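Local coordinates for TCP pilus virulence regulatory protein (Vibrio cholerae, PDB 4MLO) that activates transcription of virulence genes as an AraC-family DNA-binding regulator, and holds a palmitoleic acid in a pocket that probably tunes that activity, at residues M32-S37 / N80-T85; S56-L61 / W117-N122; N28-F33 / L60-S65; A125-V130 / V146-F151. One frame throughout, in Å; residues are numbered along the deposited sequence.

Contact 1 (M32-S37 / N80-T85); sequences MFWIDS and NVSVIT. With PAM (palmitoleic acid), chain E.
The indole of Trp34 takes Ser82 over one face and Ile84 at its rim. Ser82 CB sits 4.1 Å from the centroid of the six-membered Trp34 ring and 20° off the ring normal, a CH-pi contact, while Ile84 CD1 comes in near the ring plane, 3.5 Å from Trp34 CH2. The second flat group, the Phe33 ring, has C7 of palmitoleic acid over one face, displaced toward the rim and 3.5 Å from Phe33 CD1; Val81 CG1 approaches that ring obliquely. In both aromatic residues CG stands between the backbone N and the carbonyl carbon (chi1 66° in Trp34), which sends the indole back across the neighbouring strand.

The strands run antiparallel, 168° between their directions. Hydrogen-bonded pairs Met32-Ile84 and Trp34-Ser82 alternate with the non-hydrogen-bonded pairs Phe33-Val83 and Ile35-Val81. Past the strand end, Asp36 N donates to Asn80 O, and Asn80 N returns a bond of 3.0 Å to Asp36 OD1. Ser37 OG grips the same Asp36 OD1 from the opposite face of the carboxylate, and Asp36 OD2 has a weak bond from Asn80 ND2, whose amide oxygen is held by Asn78. A water donates to both Trp34 O and Asn80 O.

Alternation divides the chemistry of this cupin-like sheet: Phe33, Val81 and Val83 offer hydrocarbon to the fatty-acid chain, whereas Met32, Trp34 and Ile84 face the helices. The two donors on Asp36 OD1 would be expected to favour its ionised form.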
# COMPACT_ATOMS: atom_id res chain seq x y z
N MET A 32 -2.05 -5.38 2.88
CA MET A 32 -2.29 -5.85 4.23
C MET A 32 -0.96 -6.39 4.73
O MET A 32 -0.22 -7.01 3.95
CB MET A 32 -3.37 -6.92 4.27
CG MET A 32 -4.71 -6.46 3.73
SD MET A 32 -5.93 -7.81 3.49
CE MET A 32 -6.24 -8.26 5.19
N PHE A 33 -0.61 -6.12 5.98
CA PHE A 33 0.61 -6.73 6.50
C PHE A 33 0.47 -7.05 7.98
O PHE A 33 -0.41 -6.54 8.67
CB PHE A 33 1.86 -5.85 6.24
CG PHE A 33 1.95 -4.59 7.06
CD1 PHE A 33 1.54 -3.38 6.53
CD2 PHE A 33 2.52 -4.60 8.33
CE1 PHE A 33 1.66 -2.20 7.26
CE2 PHE A 33 2.65 -3.43 9.07
CZ PHE A 33 2.22 -2.23 8.53
N TRP A 34 1.33 -7.96 8.44
CA TRP A 34 1.35 -8.39 9.83
C TRP A 34 2.66 -9.12 10.10
O TRP A 34 3.31 -9.62 9.18
CB TRP A 34 0.16 -9.30 10.17
CG TRP A 34 0.20 -10.59 9.45
CD1 TRP A 34 0.68 -11.77 9.92
CD2 TRP A 34 -0.27 -10.86 8.12
NE1 TRP A 34 0.56 -12.75 8.96
CE2 TRP A 34 -0.03 -12.22 7.85
CE3 TRP A 34 -0.86 -10.07 7.12
CZ2 TRP A 34 -0.37 -12.82 6.64
CZ3 TRP A 34 -1.19 -10.67 5.91
CH2 TRP A 34 -0.93 -12.03 5.69
N ILE A 35 3.02 -9.17 11.37
CA ILE A 35 4.23 -9.84 11.82
C ILE A 35 3.88 -11.28 12.22
O ILE A 35 2.73 -11.58 12.57
CB ILE A 35 4.88 -9.06 12.99
CG1 ILE A 35 3.99 -9.07 14.24
CG2 ILE A 35 5.20 -7.62 12.55
CD1 ILE A 35 4.60 -8.36 15.45
N ASP A 36 4.86 -12.18 12.14
CA ASP A 36 4.58 -13.60 12.36
C ASP A 36 4.81 -14.05 13.79
O ASP A 36 4.48 -15.19 14.14
CB ASP A 36 5.43 -14.46 11.42
CG ASP A 36 6.89 -14.49 11.81
OD1 ASP A 36 7.35 -13.58 12.56
OD2 ASP A 36 7.60 -15.40 11.36
N SER A 37 5.37 -13.18 14.63
CA SER A 37 5.77 -13.57 15.97
C SER A 37 6.21 -12.31 16.71
O SER A 37 6.52 -11.28 16.09
CB SER A 37 6.90 -14.60 15.96
OG SER A 37 8.05 -14.07 15.33
N ASN A 80 9.38 -11.99 10.98
CA ASN A 80 9.03 -11.92 9.56
C ASN A 80 7.79 -11.08 9.39
O ASN A 80 6.76 -11.35 10.04
CB ASN A 80 8.81 -13.32 8.97
CG ASN A 80 10.09 -14.14 8.96
OD1 ASN A 80 11.16 -13.61 8.68
ND2 ASN A 80 9.98 -15.42 9.28
N VAL A 81 7.86 -10.10 8.49
CA VAL A 81 6.70 -9.26 8.16
C VAL A 81 6.16 -9.72 6.82
O VAL A 81 6.83 -9.62 5.79
CB VAL A 81 7.07 -7.77 8.11
CG1 VAL A 81 5.81 -6.92 8.01
CG2 VAL A 81 7.86 -7.38 9.35
N SER A 82 4.91 -10.20 6.83
CA SER A 82 4.25 -10.63 5.62
C SER A 82 3.43 -9.48 5.07
O SER A 82 2.76 -8.77 5.82
CB SER A 82 3.34 -11.83 5.90
OG SER A 82 4.07 -12.93 6.40
N VAL A 83 3.48 -9.32 3.74
CA VAL A 83 2.80 -8.23 3.05
C VAL A 83 2.03 -8.82 1.88
O VAL A 83 2.63 -9.39 0.96
CB VAL A 83 3.80 -7.18 2.54
CG1 VAL A 83 3.07 -5.99 1.85
CG2 VAL A 83 4.66 -6.70 3.66
N ILE A 84 0.71 -8.63 1.87
CA ILE A 84 -0.14 -9.00 0.74
C ILE A 84 -0.46 -7.72 -0.01
O ILE A 84 -0.96 -6.76 0.59
CB ILE A 84 -1.43 -9.69 1.20
CG1 ILE A 84 -1.14 -11.00 1.91
CG2 ILE A 84 -2.38 -9.96 0.01
CD1 ILE A 84 -2.39 -11.62 2.56
N THR A 85 -0.21 -7.71 -1.31
CA THR A 85 -0.63 -6.65 -2.23
C THR A 85 -1.73 -7.24 -3.11
O THR A 85 -1.50 -8.26 -3.76
CB THR A 85 0.52 -6.14 -3.09
OG1 THR A 85 1.60 -5.70 -2.25
CG2 THR A 85 0.06 -5.01 -3.96
C1 PAM E . 6.18 -3.39 -0.51
O1 PAM E . 6.33 -4.63 -0.35
O2 PAM E . 5.30 -2.93 -1.27
C2 PAM E . 7.08 -2.42 0.20
C3 PAM E . 6.29 -1.45 1.09
C4 PAM E . 5.52 -2.23 2.15
C5 PAM E . 4.77 -1.32 3.12
C6 PAM E . 3.89 -2.14 4.06
C7 PAM E . 4.68 -3.09 4.96
C8 PAM E . 5.51 -2.32 5.97
C9 PAM E . 6.37 -3.24 6.83
C10 PAM E . 7.49 -3.82 6.40
C11 PAM E . 8.00 -3.66 4.98
C12 PAM E . 9.53 -3.72 4.88
C13 PAM E . 9.93 -3.19 3.50
C14 PAM E . 11.37 -2.74 3.37
C15 PAM E . 11.73 -1.65 4.36
C16 PAM E . 12.88 -0.80 3.88
O HOH W 1 3.93 -12.52 8.86

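Contact 2 (S56-L61 / W117-N122); sequences SSIILL and WNCEHN
Edge-strand pairing in the five-stranded antiparallel sheet of the cupin-like domain brings 56-61 against 117-122, where the outermost strand 114-118 ends and leads into helix 121-131. Ile58 and Trp117 form a hydrogen-bonded antiparallel pair: Ile58 N reaches Trp117 O at 2.8 Å and 173°, and Trp117 N returns to Ile58 O. One step on, Ser57 faces Asn118 in a non-hydrogen-bonded pair with CA atoms 4.6 Å apart. Cys119 N then donates to Ser56 O at 2.8 Å, carrying the ladder one residue past the strand.

On the face bearing Ile58 and Trp117, Cys119 SG meets Ile58 CG1 at 3.3 Å, a short and somewhat doubtful contact. The sulfur lies anti to its carbonyl carbon (chi1 -81°), which brings it beside Ile58; it also lies in the plane of the Trp117 indole, at the edge. Leu60 CD1 adds a looser touch to Trp117 CB at 4.4 Å.

Helices pack over this face. Ile58 leans on Ile124 and Leu127 of helix 121-131, and Leu60 reaches Phe152 of helix 141-159, against which Trp117 also lies, meeting Phe151 edge-to-face. At its other edge, strand 57-61 is bonded to strand 31-35.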
# COMPACT_ATOMS: atom_id res chain seq x y z
N SER A 56 -1.40 -11.48 15.40
CA SER A 56 -2.78 -11.45 14.90
C SER A 56 -3.25 -10.06 14.51
O SER A 56 -4.41 -9.90 14.10
CB SER A 56 -3.72 -12.04 15.95
OG SER A 56 -3.59 -13.44 15.99
N SER A 57 -2.40 -9.05 14.63
CA SER A 57 -2.76 -7.69 14.23
C SER A 57 -2.54 -7.53 12.73
O SER A 57 -1.41 -7.63 12.26
CB SER A 57 -1.92 -6.67 15.00
OG SER A 57 -1.99 -6.83 16.41
N ILE A 58 -3.61 -7.23 11.99
CA ILE A 58 -3.51 -6.95 10.57
C ILE A 58 -3.58 -5.44 10.37
O ILE A 58 -4.52 -4.79 10.85
CB ILE A 58 -4.65 -7.63 9.78
CG1 ILE A 58 -4.73 -9.12 10.07
CG2 ILE A 58 -4.49 -7.38 8.27
CD1 ILE A 58 -3.51 -9.90 9.68
N ILE A 59 -2.62 -4.90 9.61
CA ILE A 59 -2.62 -3.50 9.21
C ILE A 59 -3.04 -3.44 7.75
O ILE A 59 -2.48 -4.15 6.91
CB ILE A 59 -1.25 -2.84 9.40
CG1 ILE A 59 -0.73 -3.08 10.84
CG2 ILE A 59 -1.34 -1.36 9.09
CD1 ILE A 59 -1.58 -2.44 11.91
N LEU A 60 -4.03 -2.62 7.46
CA LEU A 60 -4.52 -2.45 6.11
C LEU A 60 -4.14 -1.06 5.64
O LEU A 60 -4.43 -0.07 6.32
CB LEU A 60 -6.04 -2.61 6.06
CG LEU A 60 -6.58 -3.99 6.44
CD1 LEU A 60 -6.78 -4.12 7.96
CD2 LEU A 60 -7.85 -4.29 5.69
N LEU A 61 -3.60 -0.97 4.43
CA LEU A 61 -3.20 0.32 3.85
C LEU A 61 -4.04 0.58 2.60
O LEU A 61 -4.11 -0.27 1.70
CB LEU A 61 -1.71 0.35 3.50
CG LEU A 61 -0.72 0.05 4.65
CD1 LEU A 61 0.70 0.12 4.13
CD2 LEU A 61 -0.92 1.03 5.79
N TRP A 117 -6.94 -4.45 12.26
CA TRP A 117 -7.91 -5.45 12.66
C TRP A 117 -7.21 -6.52 13.49
O TRP A 117 -6.24 -7.12 13.04
CB TRP A 117 -8.62 -6.08 11.46
CG TRP A 117 -9.67 -7.03 11.90
CD1 TRP A 117 -9.55 -8.39 11.97
CD2 TRP A 117 -11.00 -6.72 12.36
NE1 TRP A 117 -10.72 -8.94 12.42
CE2 TRP A 117 -11.63 -7.94 12.67
CE3 TRP A 117 -11.73 -5.53 12.51
CZ2 TRP A 117 -12.94 -8.00 13.15
CZ3 TRP A 117 -13.03 -5.59 12.99
CH2 TRP A 117 -13.62 -6.82 13.30
N ASN A 118 -7.71 -6.75 14.70
CA ASN A 118 -7.20 -7.82 15.56
C ASN A 118 -7.93 -9.12 15.22
O ASN A 118 -9.14 -9.25 15.46
CB ASN A 118 -7.37 -7.44 17.02
CG ASN A 118 -6.43 -6.32 17.44
OD1 ASN A 118 -5.21 -6.43 17.29
ND2 ASN A 118 -6.99 -5.25 17.98
N CYS A 119 -7.19 -10.08 14.67
CA CYS A 119 -7.79 -11.27 14.07
C CYS A 119 -8.17 -12.34 15.09
O CYS A 119 -7.50 -12.52 16.11
CB CYS A 119 -6.84 -11.93 13.09
SG CYS A 119 -6.81 -11.17 11.51
N GLU A 120 -9.21 -13.10 14.75
CA GLU A 120 -9.50 -14.38 15.37
C GLU A 120 -8.72 -15.49 14.67
O GLU A 120 -8.20 -15.32 13.56
CB GLU A 120 -11.00 -14.68 15.33
CG GLU A 120 -11.85 -13.75 16.18
N HIS A 121 -8.68 -16.66 15.32
CA HIS A 121 -7.86 -17.78 14.86
C HIS A 121 -8.09 -18.06 13.38
O HIS A 121 -7.14 -18.11 12.59
CB HIS A 121 -8.17 -19.03 15.69
N ASN A 122 -9.35 -18.26 12.98
CA ASN A 122 -9.64 -18.69 11.62
C ASN A 122 -9.15 -17.68 10.59
O ASN A 122 -8.61 -18.06 9.54
CB ASN A 122 -11.14 -18.94 11.48

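Contact 3 (N28-F33 / L60-S65); sequences NDYKMF and LLKKNS. With PAM (palmitoleic acid), chain E.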
# COMPACT_ATOMS: atom_id res chain seq x y z
N ASN A 28 0.34 1.81 -4.10
CA ASN A 28 -0.09 1.63 -5.49
C ASN A 28 -1.30 0.72 -5.61
O ASN A 28 -2.08 0.83 -6.56
CB ASN A 28 1.05 1.04 -6.32
CG ASN A 28 0.73 1.00 -7.78
OD1 ASN A 28 0.63 2.04 -8.39
ND2 ASN A 28 0.53 -0.19 -8.34
N ASP A 29 -1.44 -0.21 -4.67
CA ASP A 29 -2.53 -1.18 -4.61
C ASP A 29 -2.84 -1.46 -3.15
O ASP A 29 -2.00 -1.23 -2.28
CB ASP A 29 -2.16 -2.49 -5.31
CG ASP A 29 -2.29 -2.38 -6.82
OD1 ASP A 29 -3.43 -2.12 -7.28
OD2 ASP A 29 -1.28 -2.52 -7.51
N TYR A 30 -4.04 -1.94 -2.86
CA TYR A 30 -4.42 -2.24 -1.48
C TYR A 30 -3.43 -3.23 -0.87
O TYR A 30 -3.02 -4.18 -1.53
CB TYR A 30 -5.84 -2.82 -1.40
CG TYR A 30 -6.87 -1.82 -1.76
CD1 TYR A 30 -7.37 -1.76 -3.05
CD2 TYR A 30 -7.31 -0.89 -0.83
CE1 TYR A 30 -8.32 -0.77 -3.41
CE2 TYR A 30 -8.26 0.07 -1.17
CZ TYR A 30 -8.75 0.12 -2.45
OH TYR A 30 -9.67 1.08 -2.79
N LYS A 31 -3.02 -2.96 0.38
CA LYS A 31 -2.03 -3.80 1.06
C LYS A 31 -2.50 -4.20 2.44
O LYS A 31 -3.21 -3.47 3.12
CB LYS A 31 -0.66 -3.08 1.19
CG LYS A 31 0.08 -3.04 -0.13
CD LYS A 31 1.39 -2.33 -0.02
CE LYS A 31 1.94 -2.02 -1.38
NZ LYS A 31 2.53 -3.24 -1.98
N MET A 32 -2.05 -5.38 2.88
CA MET A 32 -2.29 -5.85 4.23
C MET A 32 -0.96 -6.39 4.73
O MET A 32 -0.22 -7.01 3.95
CB MET A 32 -3.37 -6.92 4.27
CG MET A 32 -4.71 -6.46 3.73
SD MET A 32 -5.93 -7.81 3.49
CE MET A 32 -6.24 -8.26 5.19
N PHE A 33 -0.61 -6.12 5.98
CA PHE A 33 0.61 -6.73 6.50
C PHE A 33 0.47 -7.05 7.98
O PHE A 33 -0.41 -6.54 8.67
CB PHE A 33 1.86 -5.85 6.24
CG PHE A 33 1.95 -4.59 7.06
CD1 PHE A 33 1.54 -3.38 6.53
CD2 PHE A 33 2.52 -4.60 8.33
CE1 PHE A 33 1.66 -2.20 7.26
CE2 PHE A 33 2.65 -3.43 9.07
CZ PHE A 33 2.22 -2.23 8.53
N LEU A 60 -4.03 -2.62 7.46
CA LEU A 60 -4.52 -2.45 6.11
C LEU A 60 -4.14 -1.06 5.64
O LEU A 60 -4.43 -0.07 6.32
CB LEU A 60 -6.04 -2.61 6.06
CG LEU A 60 -6.58 -3.99 6.44
CD1 LEU A 60 -6.78 -4.12 7.96
CD2 LEU A 60 -7.85 -4.29 5.69
N LEU A 61 -3.60 -0.97 4.43
CA LEU A 61 -3.20 0.32 3.85
C LEU A 61 -4.04 0.58 2.60
O LEU A 61 -4.11 -0.27 1.70
CB LEU A 61 -1.71 0.35 3.50
CG LEU A 61 -0.72 0.05 4.65
CD1 LEU A 61 0.70 0.12 4.13
CD2 LEU A 61 -0.92 1.03 5.79
N LYS A 62 -4.67 1.75 2.55
CA LYS A 62 -5.60 2.06 1.47
C LYS A 62 -4.86 2.46 0.19
O LYS A 62 -3.87 3.20 0.22
CB LYS A 62 -6.53 3.19 1.89
CG LYS A 62 -7.66 3.39 0.93
CD LYS A 62 -8.39 4.68 1.20
CE LYS A 62 -8.94 4.71 2.57
NZ LYS A 62 -9.81 5.92 2.71
N LYS A 63 -5.36 1.97 -0.93
CA LYS A 63 -4.81 2.34 -2.22
C LYS A 63 -4.90 3.84 -2.41
O LYS A 63 -5.88 4.47 -2.02
CB LYS A 63 -5.58 1.63 -3.34
CG LYS A 63 -4.97 1.83 -4.71
CD LYS A 63 -5.82 1.22 -5.82
CE LYS A 63 -5.14 1.45 -7.16
NZ LYS A 63 -5.98 1.08 -8.33
N ASN A 64 -3.83 4.40 -3.00
CA ASN A 64 -3.65 5.82 -3.34
C ASN A 64 -3.38 6.67 -2.11
O ASN A 64 -3.35 7.89 -2.21
CB ASN A 64 -4.83 6.40 -4.12
CG ASN A 64 -4.97 5.77 -5.49
OD1 ASN A 64 -3.98 5.48 -6.16
ND2 ASN A 64 -6.20 5.52 -5.89
N SER A 65 -3.16 6.05 -0.96
CA SER A 65 -2.78 6.85 0.18
C SER A 65 -1.29 7.16 0.12
O SER A 65 -0.53 6.50 -0.58
CB SER A 65 -3.13 6.13 1.49
OG SER A 65 -2.43 4.90 1.62
C1 PAM E . 6.18 -3.39 -0.51
O1 PAM E . 6.33 -4.63 -0.35
O2 PAM E . 5.30 -2.93 -1.27
C2 PAM E . 7.08 -2.42 0.20
C3 PAM E . 6.29 -1.45 1.09
C4 PAM E . 5.52 -2.23 2.15
C5 PAM E . 4.77 -1.32 3.12
C6 PAM E . 3.89 -2.14 4.06
C7 PAM E . 4.68 -3.09 4.96
C8 PAM E . 5.51 -2.32 5.97
C9 PAM E . 6.37 -3.24 6.83
C10 PAM E . 7.49 -3.82 6.40
C11 PAM E . 8.00 -3.66 4.98
C12 PAM E . 9.53 -3.72 4.88
C13 PAM E . 9.93 -3.19 3.50
C14 PAM E . 11.37 -2.74 3.37
C15 PAM E . 11.73 -1.65 4.36
C16 PAM E . 12.88 -0.80 3.88
O HOH W 2 -3.04 -0.12 -9.53
O HOH W 3 -8.38 4.08 -2.74
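Lys63 CB lies over the centre of the Tyr30 ring, 3.5 Å from its centroid and 9° off the normal, a CH-pi contact where strand 57-61 of the cupin-like sheet ends beside the residues leading into strand 31-35. The lysine, with CG anti to the backbone N (chi1 -173°) and extended throughout, crosses the tyrosine at about a right angle. Its CG passes Asp29 CA at 3.9 Å; CD lies between Asn28 O and Tyr30 CE1; CE comes to 3.2 Å from Asn28 O. The tip, NZ, forms a salt bridge with Asp88, and a water links it weakly to Asp29 OD1. Another water donates to Lys63 O beside Tyr30 OH, itself bonded to Thr165 N.

Lys31 and Leu61 form an antiparallel hydrogen-bonded pair, Leu61 N lying 2.8 Å from Lys31 O; Met32 and Leu60 make the non-hydrogen-bonded one. After Leu61 the chain makes a type II turn, Lys62 to Ser65, closed on Lys62 O by both N and OG of Ser65. On the sheet face opposite Met32 and Leu60, Leu61 CD1 touches C6 of palmitoleic acid, and Lys31 NZ, hydrogen-bonded also to Thr85 OG1, donates a hydrogen bond of 2.9 Å to O2 of its carboxylate.

Contact 4 (A125-V130 / V146-F151); sequences AVLSEV and VFFSGF
Val126 and Phe147 come at each other from opposite directions, the valine ending over the aromatic face. Val126 CG1 is 3.8 Å from the centroid of the Phe147 ring and 7° off its normal, a CH-pi contact above the ring centre. Phe147 has CG anti to the backbone N (chi1 179°), which extends the benzyl group straight at the facing helix. Val126 CB lies over the same ring, 3.8 Å from Phe147 CE1.

Leu127 works differently. Its CB leaves the helix obliquely to the contact, but its branches swing inward and divide between three rings. CD2 lies at the edge of Phe147, near the ring plane, and 3.9 Å from Phe148 CZ; CD1 goes to Phe151, where it stands 4.3 Å from CE1.

This is the pairing of helices 121-131 and 141-159 in the N-terminal cupin-like domain. Their local axes cross at -124° and come no closer than 12.1 Å, a wide spacing that the phenylalanines fill, with the nearest CA atoms, those of Val126 and Phe147, 8.7 Å apart.

Phe148 turns the other way from Phe147, and this sets the two rings close together: Phe148 CD2 lies in the plane of the Phe147 ring, at its edge, while Phe147 CD2 stands over a face of Phe148, offset toward the rim. Val130 CG2 reaches the Phe148 edge at CZ. Phe148 also meets the rings of Phe7 and Phe90.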
# COMPACT_ATOMS: atom_id res chain seq x y z
N ALA A 125 -5.37 -17.62 9.98
CA ALA A 125 -4.99 -18.83 9.28
C ALA A 125 -5.16 -18.68 7.78
O ALA A 125 -4.29 -19.09 7.00
CB ALA A 125 -5.80 -20.02 9.80
N VAL A 126 -6.27 -18.07 7.34
CA VAL A 126 -6.51 -17.93 5.90
C VAL A 126 -5.48 -16.98 5.29
O VAL A 126 -4.90 -17.27 4.23
CB VAL A 126 -7.95 -17.45 5.63
CG1 VAL A 126 -8.13 -17.07 4.17
CG2 VAL A 126 -8.95 -18.54 6.05
N LEU A 127 -5.24 -15.84 5.94
CA LEU A 127 -4.28 -14.87 5.44
C LEU A 127 -2.88 -15.47 5.35
O LEU A 127 -2.21 -15.34 4.33
CB LEU A 127 -4.30 -13.64 6.33
CG LEU A 127 -5.57 -12.79 6.25
CD1 LEU A 127 -5.58 -11.78 7.38
CD2 LEU A 127 -5.70 -12.09 4.89
N SER A 128 -2.45 -16.18 6.40
CA SER A 128 -1.17 -16.89 6.32
C SER A 128 -1.12 -17.81 5.11
O SER A 128 -0.10 -17.88 4.42
CB SER A 128 -0.94 -17.69 7.60
OG SER A 128 -1.06 -16.87 8.75
N GLU A 129 -2.22 -18.50 4.82
CA GLU A 129 -2.22 -19.45 3.72
C GLU A 129 -2.10 -18.75 2.37
O GLU A 129 -1.46 -19.26 1.45
CB GLU A 129 -3.49 -20.31 3.79
CG GLU A 129 -3.61 -21.35 2.68
CD GLU A 129 -2.38 -22.25 2.56
OE1 GLU A 129 -1.70 -22.49 3.58
OE2 GLU A 129 -2.12 -22.71 1.43
N VAL A 130 -2.72 -17.57 2.22
CA VAL A 130 -2.52 -16.78 1.01
C VAL A 130 -1.04 -16.51 0.78
O VAL A 130 -0.54 -16.59 -0.35
CB VAL A 130 -3.31 -15.46 1.12
CG1 VAL A 130 -2.90 -14.48 -0.00
CG2 VAL A 130 -4.78 -15.75 1.07
N VAL A 146 -15.69 -14.05 -0.88
CA VAL A 146 -16.53 -13.94 0.32
C VAL A 146 -15.67 -13.58 1.52
O VAL A 146 -16.05 -12.72 2.34
CB VAL A 146 -17.31 -15.24 0.55
CG1 VAL A 146 -18.05 -15.21 1.88
CG2 VAL A 146 -18.31 -15.46 -0.59
N PHE A 147 -14.51 -14.22 1.66
CA PHE A 147 -13.64 -13.94 2.81
C PHE A 147 -13.21 -12.48 2.83
O PHE A 147 -13.36 -11.78 3.85
CB PHE A 147 -12.42 -14.85 2.77
CG PHE A 147 -11.46 -14.60 3.90
CD1 PHE A 147 -11.62 -15.24 5.11
CD2 PHE A 147 -10.43 -13.69 3.77
CE1 PHE A 147 -10.76 -15.01 6.16
CE2 PHE A 147 -9.58 -13.45 4.82
CZ PHE A 147 -9.75 -14.12 6.01
N PHE A 148 -12.70 -11.97 1.70
CA PHE A 148 -12.14 -10.62 1.67
C PHE A 148 -13.21 -9.54 1.66
O PHE A 148 -13.02 -8.49 2.27
CB PHE A 148 -11.20 -10.48 0.48
CG PHE A 148 -9.83 -11.01 0.76
CD1 PHE A 148 -8.90 -10.22 1.42
CD2 PHE A 148 -9.48 -12.30 0.40
CE1 PHE A 148 -7.61 -10.71 1.69
CE2 PHE A 148 -8.19 -12.80 0.67
CZ PHE A 148 -7.26 -12.01 1.31
N SER A 149 -14.36 -9.76 1.00
CA SER A 149 -15.43 -8.78 1.14
C SER A 149 -15.92 -8.70 2.58
O SER A 149 -16.15 -7.61 3.11
CB SER A 149 -16.58 -9.08 0.17
OG SER A 149 -17.10 -10.38 0.36
N GLY A 150 -16.08 -9.85 3.25
CA GLY A 150 -16.52 -9.82 4.64
C GLY A 150 -15.48 -9.21 5.56
O GLY A 150 -15.81 -8.49 6.51
N PHE A 151 -14.20 -9.48 5.29
CA PHE A 151 -13.12 -8.92 6.11
C PHE A 151 -13.08 -7.39 5.99
O PHE A 151 -13.08 -6.67 6.99
CB PHE A 151 -11.78 -9.52 5.67
CG PHE A 151 -10.65 -9.29 6.65
CD1 PHE A 151 -10.37 -10.22 7.63
CD2 PHE A 151 -9.91 -8.13 6.61
CE1 PHE A 151 -9.34 -9.99 8.53
CE2 PHE A 151 -8.91 -7.91 7.52
CZ PHE A 151 -8.63 -8.84 8.47

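Contacts 1, 3 and 2 are successive pairings in one antiparallel sheet, ordered 79-86, 31-35, 57-61, 114-118, with 7-14 outside 79-86. Contacts 1 and 3 share Met32 and Phe33 on strand 31-35, their centres 13 Å apart; contacts 2 and 3 share Leu60 and Leu61 on strand 57-61. Contacts 1 and 2 alternate along the chain, and Phe33 N to Ile59 O joins them. Contact 4 comes later in sequence and packs on one sheet face: Met32 CE lies 3.6 Å from Phe151 CE2. The other face meets palmitoleic acid in contacts 1 and 3, so the sheet separates the ligand from the helix pair.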